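Local coordinates for protein putative mandelate racemase (Bordetella bronchiseptica, PDB 3OZY) that is of unknown function but belongs to the enolase superfamily, binds magnesium and m-xylarate, and probably acts on acid sugars, as many members of this superfamily do, at residues A[90-93]-A[94-98]; A[156-159]-A[160-164]; A[238-241]-A[242-246]; A[367-370]-A[371-375]. All coordinates share one frame; numbering follows the deposited sequence.

Contact 1. Residues A[90-93]-A[94-98]; sequences HGEV and SRNLG. With MG (magnesium ion), chain D.
The amide of N96 reaches back one turn of helix 81-97 to the carboxylate of E92. N96 ND2 donates to E92 OE1 at 3.0 Å, and the bond is almost straight at 177°. The oxygen lies in the plane of the amide, but the amide nitrogen approaches from above the carboxylate plane. The two flat groups are turned 80° apart. E92 gets there by folding at chi2 (-80°), which brings its carboxylate round beside N96. Backbone bonds run alongside: N96 N to E92 O at 2.9 Å and L97 N to V93 O at 2.9 Å. V93 CG1 adds a loose apolar touch on L97 CB.

The turn at 90-93 is of the wider pi type, and two waters bridge its carbonyls to R95. One water accepts from R95 N at 2.9 Å and gives a weak bond to H90 O. A second accepts from R95 NH1 and gives a weak bond to G91 O. The R95 guanidinium has its main partners outside this helix, the carbonyl oxygens of N203 and H385 of the second subunit. E92 OE2 is taken by a bound glycerol.

H90 binds a magnesium ion through NE2, together with H86 one turn earlier. V93 packs on I69 of helix 58-73 and on M107 of helix 102-122. G98 leaves the helix with positive phi. The whole is a helix C-terminus in the helical part of the enolase-type N-terminal domain, with a two-histidine metal site on its flank.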
loop_
_atom_site.group_PDB
_atom_site.type_symbol
_atom_site.label_atom_id
_atom_site.label_comp_id
_atom_site.label_asym_id
_atom_site.label_seq_id
_atom_site.Cartn_x
_atom_site.Cartn_y
_atom_site.Cartn_z
ATOM N N HIS A 90 -3.244 -8.113 -10.734
ATOM C CA HIS A 90 -2.188 -9.121 -10.805
ATOM C C HIS A 90 -1.092 -8.745 -11.794
ATOM O O HIS A 90 0.073 -9.106 -11.605
ATOM C CB HIS A 90 -2.771 -10.491 -11.162
ATOM C CG HIS A 90 -3.715 -11.012 -10.131
ATOM N ND1 HIS A 90 -3.287 -11.453 -8.897
ATOM C CD2 HIS A 90 -5.061 -11.139 -10.132
ATOM C CE1 HIS A 90 -4.330 -11.837 -8.185
ATOM N NE2 HIS A 90 -5.417 -11.657 -8.911
ATOM N N GLY A 91 -1.458 -8.017 -12.843
ATOM C CA GLY A 91 -0.489 -7.650 -13.860
ATOM C C GLY A 91 0.460 -6.559 -13.412
ATOM O O GLY A 91 1.648 -6.603 -13.734
ATOM N N GLU A 92 -0.054 -5.589 -12.655
ATOM C CA GLU A 92 0.728 -4.411 -12.264
ATOM C C GLU A 92 0.623 -3.983 -10.806
ATOM O O GLU A 92 1.631 -3.789 -10.141
ATOM C CB GLU A 92 0.323 -3.186 -13.099
ATOM C CG GLU A 92 0.914 -3.139 -14.495
ATOM C CD GLU A 92 2.350 -2.636 -14.527
ATOM O OE1 GLU A 92 2.963 -2.435 -13.458
ATOM O OE2 GLU A 92 2.866 -2.434 -15.646
ATOM N N VAL A 93 -0.599 -3.753 -10.333
ATOM C CA VAL A 93 -0.775 -2.906 -9.153
ATOM C C VAL A 93 -0.311 -3.533 -7.837
ATOM O O VAL A 93 0.406 -2.889 -7.070
ATOM C CB VAL A 93 -2.228 -2.388 -9.051
ATOM C CG1 VAL A 93 -2.455 -1.660 -7.732
ATOM C CG2 VAL A 93 -2.544 -1.475 -10.233
ATOM N N SER A 94 -0.693 -4.778 -7.573
ATOM C CA SER A 94 -0.332 -5.390 -6.301
ATOM C C SER A 94 1.182 -5.357 -6.069
ATOM O O SER A 94 1.667 -4.796 -5.090
ATOM C CB SER A 94 -0.844 -6.826 -6.224
ATOM O OG SER A 94 -0.485 -7.398 -4.973
ATOM N N ARG A 95 1.939 -5.937 -6.995
ATOM C CA ARG A 95 3.386 -5.980 -6.827
ATOM C C ARG A 95 4.050 -4.630 -7.056
ATOM O O ARG A 95 4.939 -4.239 -6.300
ATOM C CB ARG A 95 4.024 -7.008 -7.765
ATOM C CG ARG A 95 3.665 -8.453 -7.465
ATOM C CD ARG A 95 4.477 -9.398 -8.369
ATOM N NE ARG A 95 4.039 -10.795 -8.260
ATOM C CZ ARG A 95 3.023 -11.322 -8.938
ATOM N NH1 ARG A 95 2.330 -10.590 -9.802
ATOM N NH2 ARG A 95 2.701 -12.597 -8.761
ATOM N N ASN A 96 3.637 -3.922 -8.099
ATOM C CA ASN A 96 4.421 -2.781 -8.567
ATOM C C ASN A 96 3.974 -1.430 -8.010
ATOM O O ASN A 96 4.658 -0.426 -8.205
ATOM C CB ASN A 96 4.501 -2.752 -10.104
ATOM C CG ASN A 96 5.041 -4.052 -10.698
ATOM O OD1 ASN A 96 5.731 -4.821 -10.033
ATOM N ND2 ASN A 96 4.707 -4.302 -11.960
ATOM N N LEU A 97 2.833 -1.405 -7.317
ATOM C CA LEU A 97 2.453 -0.222 -6.543
ATOM C C LEU A 97 2.187 -0.539 -5.074
ATOM O O LEU A 97 2.018 0.378 -4.274
ATOM C CB LEU A 97 1.253 0.506 -7.160
ATOM C CG LEU A 97 1.548 1.210 -8.488
ATOM C CD1 LEU A 97 0.263 1.733 -9.128
ATOM C CD2 LEU A 97 2.566 2.335 -8.315
ATOM N N GLY A 98 2.186 -1.828 -4.718
ATOM C CA GLY A 98 1.956 -2.270 -3.348
ATOM C C GLY A 98 0.528 -2.711 -3.115
ATOM O O GLY A 98 -0.414 -2.103 -3.626
HETATM MG MG MG D . -7.616 -12.144 -8.920
HETATM O O HOH W 1 0.806 -7.200 -9.298
HETATM O O HOH W 2 2.873 -7.876 -11.169
HETATM O O HOH W 3 -7.782 -13.967 -10.547
#

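Contact 2. Residues A[156-159]-A[160-164]; sequences ADEL and AGWVE
This is a one-turn contact along helix 152-164, the helix of a beta-alpha-beta unit between strands 139-146 and 169-173. Its main side-chain link joins E158 to W162, four residues on. W162 NE1 donates to E158 OE2 at 3.0 Å, with an N-H...O angle of 169°. The oxygen sits at the edge of the indole, in the ring plane, and accepts the hydrogen bond with its anti lone pair. The two side chains run side by side and point the same way, while carboxylate and ring planes differ by 50°.

E158 reaches this position with CG opposite its backbone N (chi1 -174°) and an extended chain beyond. Its CG then lies 3.4 Å from W162 NE1, so the aliphatic part of the glutamate also lies against the pyrrole side of the indole. Regular i to i+4 backbone bonds carry the turn, such as A160 N to A156 O at 2.9 Å and V163 N to L159 O at 3.0 Å. L159 CD1 meets V163 CG2 at 4.3 Å.

L159 packs on M188 and V192 of helix 178-192 and on I146 of the strand before. W162 packs on A143 of that strand and on F167. D157 forms a salt bridge with R191 of helix 178-192. A helix lying against a parallel strand and its neighbouring helix in this way is the repeating element of the beta-alpha barrel of the enolase superfamily.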
loop_
_atom_site.group_PDB
_atom_site.type_symbol
_atom_site.label_atom_id
_atom_site.label_comp_id
_atom_site.label_asym_id
_atom_site.label_seq_id
_atom_site.Cartn_x
_atom_site.Cartn_y
_atom_site.Cartn_z
ATOM N N ALA A 156 -22.014 21.647 20.025
ATOM C CA ALA A 156 -23.451 21.449 20.143
ATOM C C ALA A 156 -24.220 22.328 19.158
ATOM O O ALA A 156 -25.170 21.873 18.530
ATOM C CB ALA A 156 -23.918 21.694 21.583
ATOM N N ASP A 157 -23.801 23.585 19.024
ATOM C CA ASP A 157 -24.424 24.505 18.067
ATOM C C ASP A 157 -24.315 23.954 16.651
ATOM O O ASP A 157 -25.280 23.971 15.890
ATOM C CB ASP A 157 -23.748 25.882 18.099
ATOM C CG ASP A 157 -24.160 26.728 19.294
ATOM O OD1 ASP A 157 -25.158 26.401 19.977
ATOM O OD2 ASP A 157 -23.466 27.736 19.546
ATOM N N GLU A 158 -23.127 23.475 16.285
ATOM C CA GLU A 158 -22.956 22.976 14.929
ATOM C C GLU A 158 -23.821 21.735 14.690
ATOM O O GLU A 158 -24.455 21.611 13.639
ATOM C CB GLU A 158 -21.491 22.708 14.579
ATOM C CG GLU A 158 -21.380 22.328 13.117
ATOM C CD GLU A 158 -19.973 22.234 12.576
ATOM O OE1 GLU A 158 -19.004 22.607 13.278
ATOM O OE2 GLU A 158 -19.866 21.780 11.408
ATOM N N LEU A 159 -23.870 20.830 15.668
ATOM C CA LEU A 159 -24.727 19.654 15.536
ATOM C C LEU A 159 -26.182 20.051 15.351
ATOM O O LEU A 159 -26.866 19.554 14.452
ATOM C CB LEU A 159 -24.589 18.735 16.749
ATOM C CG LEU A 159 -25.485 17.496 16.721
ATOM C CD1 LEU A 159 -25.188 16.642 15.488
ATOM C CD2 LEU A 159 -25.310 16.685 18.002
ATOM N N ALA A 160 -26.661 20.949 16.209
ATOM C CA ALA A 160 -28.039 21.416 16.109
ATOM C C ALA A 160 -28.322 22.030 14.738
ATOM O O ALA A 160 -29.397 21.833 14.182
ATOM C CB ALA A 160 -28.355 22.412 17.223
ATOM N N GLY A 161 -27.346 22.752 14.192
ATOM C CA GLY A 161 -27.465 23.313 12.855
ATOM C C GLY A 161 -27.659 22.257 11.771
ATOM O O GLY A 161 -28.518 22.400 10.900
ATOM N N TRP A 162 -26.864 21.186 11.806
ATOM C CA TRP A 162 -27.012 20.127 10.800
ATOM C C TRP A 162 -28.337 19.378 10.957
ATOM O O TRP A 162 -28.970 18.997 9.969
ATOM C CB TRP A 162 -25.801 19.167 10.796
ATOM C CG TRP A 162 -24.557 19.862 10.367
ATOM C CD1 TRP A 162 -23.408 20.012 11.086
ATOM C CD2 TRP A 162 -24.358 20.570 9.139
ATOM N NE1 TRP A 162 -22.495 20.754 10.371
ATOM C CE2 TRP A 162 -23.060 21.116 9.178
ATOM C CE3 TRP A 162 -25.153 20.796 8.007
ATOM C CZ2 TRP A 162 -22.533 21.869 8.126
ATOM C CZ3 TRP A 162 -24.626 21.545 6.964
ATOM C CH2 TRP A 162 -23.333 22.072 7.033
ATOM N N VAL A 163 -28.769 19.185 12.198
ATOM C CA VAL A 163 -30.078 18.596 12.455
ATOM C C VAL A 163 -31.197 19.472 11.874
ATOM O O VAL A 163 -32.138 18.963 11.260
ATOM C CB VAL A 163 -30.295 18.343 13.961
ATOM C CG1 VAL A 163 -31.742 17.982 14.242
ATOM C CG2 VAL A 163 -29.354 17.235 14.448
ATOM N N GLU A 164 -31.076 20.787 12.049
ATOM C CA GLU A 164 -32.053 21.726 11.495
ATOM C C GLU A 164 -32.120 21.628 9.970
ATOM O O GLU A 164 -33.177 21.833 9.369
ATOM C CB GLU A 164 -31.711 23.156 11.926
ATOM C CG GLU A 164 -32.529 24.242 11.236
ATOM C CD GLU A 164 -33.995 24.207 11.616
ATOM O OE1 GLU A 164 -34.361 23.449 12.541
ATOM O OE2 GLU A 164 -34.784 24.944 10.987
#

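Contact 3. Residues A[238-241]-A[242-246]; sequences HRIL and RAQGT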
loop_
_atom_site.group_PDB
_atom_site.type_symbol
_atom_site.label_atom_id
_atom_site.label_comp_id
_atom_site.label_asym_id
_atom_site.label_seq_id
_atom_site.Cartn_x
_atom_site.Cartn_y
_atom_site.Cartn_z
ATOM N N HIS A 238 -8.228 -3.230 17.954
ATOM C CA HIS A 238 -9.637 -3.095 17.607
ATOM C C HIS A 238 -10.443 -4.245 18.212
ATOM O O HIS A 238 -11.572 -4.056 18.673
ATOM C CB HIS A 238 -9.809 -3.049 16.083
ATOM C CG HIS A 238 -9.328 -1.776 15.441
ATOM N ND1 HIS A 238 -7.999 -1.532 15.167
ATOM C CD2 HIS A 238 -10.008 -0.695 14.982
ATOM C CE1 HIS A 238 -7.878 -0.351 14.579
ATOM N NE2 HIS A 238 -9.084 0.174 14.449
ATOM N N ARG A 239 -9.860 -5.444 18.223
ATOM C CA ARG A 239 -10.516 -6.567 18.882
ATOM C C ARG A 239 -10.731 -6.266 20.365
ATOM O O ARG A 239 -11.801 -6.533 20.911
ATOM C CB ARG A 239 -9.724 -7.867 18.720
ATOM C CG ARG A 239 -10.472 -9.079 19.303
ATOM C CD ARG A 239 -9.557 -10.290 19.510
ATOM N NE ARG A 239 -8.592 -10.054 20.576
ATOM C CZ ARG A 239 -8.897 -10.010 21.871
ATOM N NH1 ARG A 239 -10.151 -10.194 22.277
ATOM N NH2 ARG A 239 -7.943 -9.777 22.763
ATOM N N ILE A 240 -9.715 -5.702 21.011
ATOM C CA ILE A 240 -9.820 -5.360 22.426
ATOM C C ILE A 240 -10.982 -4.394 22.669
ATOM O O ILE A 240 -11.760 -4.563 23.614
ATOM C CB ILE A 240 -8.492 -4.786 22.942
ATOM C CG1 ILE A 240 -7.433 -5.896 22.956
ATOM C CG2 ILE A 240 -8.663 -4.188 24.344
ATOM C CD1 ILE A 240 -6.009 -5.418 23.152
ATOM N N LEU A 241 -11.118 -3.388 21.813
ATOM C CA LEU A 241 -12.223 -2.435 21.954
ATOM C C LEU A 241 -13.575 -3.121 21.769
ATOM O O LEU A 241 -14.501 -2.925 22.552
ATOM C CB LEU A 241 -12.082 -1.285 20.958
ATOM C CG LEU A 241 -10.875 -0.376 21.163
ATOM C CD1 LEU A 241 -10.734 0.605 19.999
ATOM C CD2 LEU A 241 -11.010 0.369 22.486
ATOM N N ARG A 242 -13.677 -3.941 20.733
ATOM C CA ARG A 242 -14.915 -4.642 20.465
ATOM C C ARG A 242 -15.264 -5.633 21.582
ATOM O O ARG A 242 -16.439 -5.821 21.914
ATOM C CB ARG A 242 -14.803 -5.330 19.109
ATOM C CG ARG A 242 -16.069 -5.915 18.624
ATOM C CD ARG A 242 -15.970 -6.216 17.153
ATOM N NE ARG A 242 -17.165 -6.940 16.779
ATOM C CZ ARG A 242 -17.289 -8.258 16.856
ATOM N NH1 ARG A 242 -16.268 -9.004 17.265
ATOM N NH2 ARG A 242 -18.430 -8.835 16.507
ATOM N N ALA A 243 -14.242 -6.250 22.172
ATOM C CA ALA A 243 -14.431 -7.225 23.241
ATOM C C ALA A 243 -15.032 -6.613 24.504
ATOM O O ALA A 243 -15.435 -7.338 25.419
ATOM C CB ALA A 243 -13.105 -7.907 23.565
ATOM N N GLN A 244 -15.094 -5.286 24.583
ATOM C CA GLN A 244 -15.711 -4.667 25.751
ATOM C C GLN A 244 -17.228 -4.846 25.744
ATOM O O GLN A 244 -17.882 -4.618 26.758
ATOM C CB GLN A 244 -15.328 -3.187 25.870
ATOM C CG GLN A 244 -13.813 -2.959 25.927
ATOM C CD GLN A 244 -13.113 -3.862 26.938
ATOM O OE1 GLN A 244 -13.432 -3.838 28.127
ATOM N NE2 GLN A 244 -12.156 -4.662 26.469
ATOM N N GLY A 245 -17.777 -5.254 24.604
ATOM C CA GLY A 245 -19.188 -5.595 24.516
ATOM C C GLY A 245 -20.144 -4.427 24.671
ATOM O O GLY A 245 -21.266 -4.597 25.144
ATOM N N THR A 246 -19.723 -3.235 24.270
ATOM C CA THR A 246 -20.614 -2.086 24.359
ATOM C C THR A 246 -21.509 -2.012 23.130
ATOM O O THR A 246 -21.255 -2.673 22.128
ATOM C CB THR A 246 -19.844 -0.750 24.449
ATOM O OG1 THR A 246 -19.334 -0.394 23.157
ATOM C CG2 THR A 246 -18.712 -0.806 25.485
HETATM O O HOH W 4 -17.416 -2.484 22.474
#
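I240 and Q244 lie side by side and point the same way, one turn apart at the end of helix 235-242. Q244 folds at chi2 (-49°), which swings its amide back over the helix end. Q244 NE2 then donates to I240 O at 2.9 Å and 172°. The oxygen lies in the amide plane of Q244, and the donor stands tilted from the carbonyl plane of I240. I240 CG2 is 4.1 Å from Q244 NE2, a loose touch beside that bond. The side chain thus supplies the donor to a carbonyl in the last turn.

The backbone nitrogen of Q244 goes to a different carbonyl. Q244 N bonds to L241 O at 3.2 Å, from above the carbonyl plane. L241 O also accepts from a water at 2.9 Å, and that water accepts from T246 N. R242 to G245 form a type I turn, and G245 has positive phi. R239 NH1 comes to 4.0 Å from A243 CB, obliquely, while the guanidinium has its salt bridge with E236.

R242 is extended and leads away to D272, with which it forms a salt bridge, and to D269 O. H238 donates from ND1 to D234 O and meets Y265 edge-to-face. L241 packs on L212 of helix 208-220 and on I250 of strand 249-252. The helix end packs on strand 249-252, with helix 208-220 beside it and Y265 of helix 258-267 also in contact; the chain then enters that strand.

Contact 4. Residues A[367-370]-A[371-375]; sequences WDFV and AAHAW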
loop_
_atom_site.group_PDB
_atom_site.type_symbol
_atom_site.label_atom_id
_atom_site.label_comp_id
_atom_site.label_asym_id
_atom_site.label_seq_id
_atom_site.Cartn_x
_atom_site.Cartn_y
_atom_site.Cartn_z
ATOM N N TRP A 367 -18.115 20.309 -17.612
ATOM C CA TRP A 367 -16.771 20.290 -18.172
ATOM C C TRP A 367 -16.126 21.676 -18.217
ATOM O O TRP A 367 -14.905 21.792 -18.264
ATOM C CB TRP A 367 -16.760 19.595 -19.536
ATOM C CG TRP A 367 -17.022 18.111 -19.417
ATOM C CD1 TRP A 367 -18.205 17.466 -19.630
ATOM C CD2 TRP A 367 -16.079 17.101 -19.029
ATOM N NE1 TRP A 367 -18.055 16.115 -19.412
ATOM C CE2 TRP A 367 -16.760 15.867 -19.041
ATOM C CE3 TRP A 367 -14.726 17.122 -18.673
ATOM C CZ2 TRP A 367 -16.135 14.665 -18.717
ATOM C CZ3 TRP A 367 -14.104 15.926 -18.355
ATOM C CH2 TRP A 367 -14.811 14.714 -18.381
ATOM N N ASP A 368 -16.943 22.724 -18.173
ATOM C CA ASP A 368 -16.396 24.070 -18.062
ATOM C C ASP A 368 -15.765 24.250 -16.680
ATOM O O ASP A 368 -14.678 24.815 -16.549
ATOM C CB ASP A 368 -17.474 25.128 -18.316
ATOM C CG ASP A 368 -17.991 25.103 -19.745
ATOM O OD1 ASP A 368 -17.221 24.732 -20.653
ATOM O OD2 ASP A 368 -19.167 25.460 -19.955
ATOM N N PHE A 369 -16.446 23.761 -15.646
ATOM C CA PHE A 369 -15.881 23.789 -14.304
ATOM C C PHE A 369 -14.561 23.008 -14.274
ATOM O O PHE A 369 -13.564 23.488 -13.743
ATOM C CB PHE A 369 -16.878 23.240 -13.278
ATOM C CG PHE A 369 -16.298 23.078 -11.904
ATOM C CD1 PHE A 369 -16.365 24.108 -10.983
ATOM C CD2 PHE A 369 -15.667 21.896 -11.541
ATOM C CE1 PHE A 369 -15.819 23.963 -9.722
ATOM C CE2 PHE A 369 -15.111 21.750 -10.278
ATOM C CZ PHE A 369 -15.192 22.781 -9.372
ATOM N N VAL A 370 -14.554 21.815 -14.864
ATOM C CA VAL A 370 -13.341 21.003 -14.925
ATOM C C VAL A 370 -12.192 21.782 -15.562
ATOM O O VAL A 370 -11.102 21.875 -15.004
ATOM C CB VAL A 370 -13.586 19.688 -15.701
ATOM C CG1 VAL A 370 -12.279 18.939 -15.930
ATOM C CG2 VAL A 370 -14.588 18.814 -14.945
ATOM N N ALA A 371 -12.455 22.365 -16.727
ATOM C CA ALA A 371 -11.420 23.100 -17.448
ATOM C C ALA A 371 -10.873 24.279 -16.640
ATOM O O ALA A 371 -9.695 24.619 -16.750
ATOM C CB ALA A 371 -11.949 23.571 -18.794
ATOM N N ALA A 372 -11.726 24.891 -15.821
ATOM C CA ALA A 372 -11.332 26.074 -15.050
ATOM C C ALA A 372 -10.635 25.765 -13.724
ATOM O O ALA A 372 -10.204 26.679 -13.028
ATOM C CB ALA A 372 -12.538 26.976 -14.803
ATOM N N HIS A 373 -10.527 24.487 -13.369
ATOM C CA HIS A 373 -9.936 24.131 -12.078
ATOM C C HIS A 373 -8.773 23.152 -12.174
ATOM O O HIS A 373 -8.554 22.331 -11.272
ATOM C CB HIS A 373 -11.012 23.634 -11.109
ATOM C CG HIS A 373 -11.972 24.704 -10.702
ATOM N ND1 HIS A 373 -13.074 25.037 -11.459
ATOM C CD2 HIS A 373 -11.975 25.543 -9.640
ATOM C CE1 HIS A 373 -13.724 26.027 -10.872
ATOM N NE2 HIS A 373 -13.080 26.349 -9.765
ATOM N N ALA A 374 -8.009 23.255 -13.251
ATOM C CA ALA A 374 -6.805 22.446 -13.383
ATOM C C ALA A 374 -5.836 22.696 -12.231
ATOM O O ALA A 374 -5.570 23.837 -11.849
ATOM C CB ALA A 374 -6.129 22.707 -14.723
ATOM N N TRP A 375 -5.305 21.614 -11.679
ATOM C CA TRP A 375 -4.318 21.671 -10.616
ATOM C C TRP A 375 -3.056 22.388 -11.079
ATOM O O TRP A 375 -2.587 22.176 -12.199
ATOM C CB TRP A 375 -3.992 20.238 -10.204
ATOM C CG TRP A 375 -2.964 20.036 -9.133
ATOM C CD1 TRP A 375 -2.942 20.576 -7.877
ATOM C CD2 TRP A 375 -1.850 19.138 -9.204
ATOM N NE1 TRP A 375 -1.861 20.089 -7.174
ATOM C CE2 TRP A 375 -1.175 19.208 -7.971
ATOM C CE3 TRP A 375 -1.348 18.297 -10.206
ATOM C CZ2 TRP A 375 -0.023 18.461 -7.706
ATOM C CZ3 TRP A 375 -0.209 17.557 -9.945
ATOM C CH2 TRP A 375 0.441 17.643 -8.707
#
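W367 opens helix 367-372 and its carbonyl starts the backbone bonding to A371. A371 N donates to W367 O at 2.9 Å. The indole itself turns to strand 32-42, where it packs on L37 and E39. D368 follows with a carbonyl that receives A372 N at 3.0 Å. The same A372 N also makes a weak bond to F369 O.

F369 makes the main side-chain contact. Its ring and the imidazole of H373 form an offset stack, with centroids 4.0 Å apart and planes inclined by 27°. F369 CE1 lies over one face of the imidazole, toward its rim. H373 ND1 lies over one face of the phenyl ring, also toward the rim. The closest ring atoms are F369 CE1 and H373 CE1 at 3.2 Å. With chi1 at 173° the F369 ring lies beside its own carbonyl, on the side of H373.

The imidazole also reaches the F369 backbone. H373 ND1 donates to F369 O at 2.8 Å and 166°, and the oxygen lies in the imidazole plane. V370 closes the segment: H373 N reaches V370 O at 3.1 Å from above the carbonyl plane. The V370 side chain packs on L13 and L37. R340 touches both F369 and H373. This short helix, late in the chain, thus packs on strands 5-16 and 32-42 of the antiparallel sheet in the N-terminal domain.

One residue, F369, meets H373 twice, by ring face and by carbonyl. The bond to F369 O fixes the imidazole rotation and places a proton on ND1. It also gives a carbonyl at the helix C-terminus a side-chain donor.

In the fold
All four contacts are local, each within a helix or at its end. Contact 1 is buried and touches the second subunit widely; contact 4 touches it only through W375. Contacts 2, 3 and 4 are partly buried, and contact 4 has the largest share of exposed residues. Contacts 2 and 3 belong to the barrel, about 30 Å apart between centres, and hold different helices. Contacts 1 and 4 both touch helix 58-73, though their nearest atoms are about 15 Å apart. Contact 1 combines amide-carboxylate bonding with water and magnesium. Contact 2 pairs indole with carboxylate within the second half of its helix. Contacts 3 and 4 give a late helix carbonyl a side-chain donor, an amide and an imidazole in turn.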